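Local coordinates for protein Rnh (Ribonuclease H) (Chlorobaculum tepidum, PDB 3H08) that probably cleaves the RNA strand of RNA-DNA hybrids endonucleolytically, with magnesium as cofactor, at residues A[51-56]-A[102-107]. The protein carries 3 engineered substitutions. Numbering follows the deposited sequence.
Sequences AAIKGL and IDLWQE
The backbone carbonyl oxygen of L104 lies against the methyl CD1 of I53, at 3.6 Å. A methyl has no polar hydrogen to offer, so this is a van der Waals contact; no hydrogen bond joins 51-56 to 102-107. The two segments belong to helices 44-57 and 102-114 of the RNase H fold, which pack on each other beside the five-stranded mixed sheet. I53 reaches across from the first helix, with its CB directed at the second. CG1 stands anti to the carbonyl carbon (chi1 -70°), and a nearly extended chi2 of 163° carries CD1 out to the second helix. There CD1 meets three side-chain carbons. L104 supplies CB and the branch methyl CD2, each 3.8 Å from I53 CD1. E107, one turn further along, adds its CB at 3.9 Å from the same methyl. I53 crosses both partners at about a right angle. E107 touches I53 through its aliphatic base, not its carboxylate. Its carboxylate comes close to that of E57, a like charge that may raise its affinity for a proton. L104 also packs on L49, M50 and R46, the last salt-bridged to D103, while I53 rests on I108 and L111. The side chain of L104 is about 8 Å from that of E48, a predicted magnesium ligand. Behind CD1, the I53 carbon CG1 lies 4.2 Å from E107 CB.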
# COMPACT_ATOMS: atom_id res chain seq x y z
N ALA A 51 -0.35 -1.50 -3.38
CA ALA A 51 -0.60 -0.04 -3.43
C ALA A 51 0.43 0.73 -2.60
O ALA A 51 0.92 1.75 -3.02
CB ALA A 51 -1.95 0.25 -3.00
N ALA A 52 0.72 0.23 -1.40
CA ALA A 52 1.73 0.86 -0.54
C ALA A 52 3.13 0.76 -1.16
O ALA A 52 3.89 1.72 -1.14
CB ALA A 52 1.69 0.26 0.81
N ILE A 53 3.48 -0.42 -1.68
CA ILE A 53 4.78 -0.59 -2.35
C ILE A 53 4.98 0.38 -3.50
O ILE A 53 5.98 1.06 -3.58
CB ILE A 53 4.93 -2.03 -2.85
CG1 ILE A 53 5.10 -2.97 -1.64
CG2 ILE A 53 6.09 -2.16 -3.83
CD1 ILE A 53 4.86 -4.42 -1.94
N LYS A 54 3.98 0.44 -4.36
CA LYS A 54 4.06 1.27 -5.54
C LYS A 54 4.07 2.75 -5.14
O LYS A 54 4.82 3.54 -5.72
CB LYS A 54 2.91 0.93 -6.48
CG LYS A 54 2.98 -0.46 -7.07
CD LYS A 54 4.09 -0.58 -8.04
CE LYS A 54 4.00 -1.87 -8.76
NZ LYS A 54 5.17 -2.01 -9.66
N GLY A 55 3.26 3.14 -4.15
CA GLY A 55 3.27 4.49 -3.66
C GLY A 55 4.65 4.88 -3.17
O GLY A 55 5.15 5.94 -3.48
N LEU A 56 5.26 4.03 -2.34
CA LEU A 56 6.59 4.33 -1.83
C LEU A 56 7.65 4.32 -2.94
O LEU A 56 8.57 5.13 -2.91
CB LEU A 56 6.95 3.38 -0.69
CG LEU A 56 6.11 3.56 0.58
CD1 LEU A 56 6.32 2.37 1.51
CD2 LEU A 56 6.40 4.84 1.30
N ILE A 102 5.34 -13.13 1.18
CA ILE A 102 6.71 -12.78 1.65
C ILE A 102 7.38 -11.88 0.63
O ILE A 102 8.08 -10.97 1.01
CB ILE A 102 7.57 -14.02 1.89
CG1 ILE A 102 7.00 -14.80 3.09
CG2 ILE A 102 9.02 -13.64 2.16
CD1 ILE A 102 7.54 -16.23 3.16
N ASP A 103 7.15 -12.13 -0.66
CA ASP A 103 7.74 -11.29 -1.70
C ASP A 103 7.41 -9.81 -1.51
O ASP A 103 8.27 -8.93 -1.61
CB ASP A 103 7.34 -11.77 -3.10
CG ASP A 103 5.80 -11.83 -3.33
OD1 ASP A 103 5.01 -12.20 -2.43
OD2 ASP A 103 5.43 -11.55 -4.49
N LEU A 104 6.15 -9.54 -1.18
CA LEU A 104 5.71 -8.16 -0.99
C LEU A 104 6.18 -7.60 0.34
O LEU A 104 6.65 -6.46 0.39
CB LEU A 104 4.19 -8.06 -1.15
CG LEU A 104 3.63 -8.52 -2.49
CD1 LEU A 104 2.14 -8.26 -2.55
CD2 LEU A 104 4.27 -7.80 -3.64
N TRP A 105 6.12 -8.40 1.40
CA TRP A 105 6.68 -7.92 2.68
C TRP A 105 8.17 -7.58 2.58
O TRP A 105 8.62 -6.63 3.21
CB TRP A 105 6.43 -8.90 3.82
CG TRP A 105 5.02 -9.03 4.18
CD1 TRP A 105 4.23 -10.12 3.99
CD2 TRP A 105 4.16 -8.01 4.72
NE1 TRP A 105 2.95 -9.88 4.44
CE2 TRP A 105 2.88 -8.59 4.88
CE3 TRP A 105 4.35 -6.68 5.11
CZ2 TRP A 105 1.80 -7.88 5.42
CZ3 TRP A 105 3.28 -6.00 5.67
CH2 TRP A 105 2.03 -6.59 5.78
N GLN A 106 8.95 -8.31 1.77
CA GLN A 106 10.37 -8.00 1.61
C GLN A 106 10.55 -6.65 0.96
O GLN A 106 11.51 -5.93 1.25
CB GLN A 106 11.05 -9.08 0.78
CG GLN A 106 11.32 -10.31 1.59
CD GLN A 106 11.70 -11.52 0.78
OE1 GLN A 106 12.25 -12.47 1.32
NE2 GLN A 106 11.40 -11.51 -0.52
N GLU A 107 9.67 -6.33 0.02
CA GLU A 107 9.72 -5.04 -0.64
C GLU A 107 9.40 -3.93 0.35
O GLU A 107 10.07 -2.90 0.36
CB GLU A 107 8.75 -5.00 -1.82
CG GLU A 107 9.28 -5.63 -3.03
CD GLU A 107 10.54 -4.91 -3.50
OE1 GLU A 107 10.45 -3.71 -3.90
OE2 GLU A 107 11.61 -5.51 -3.40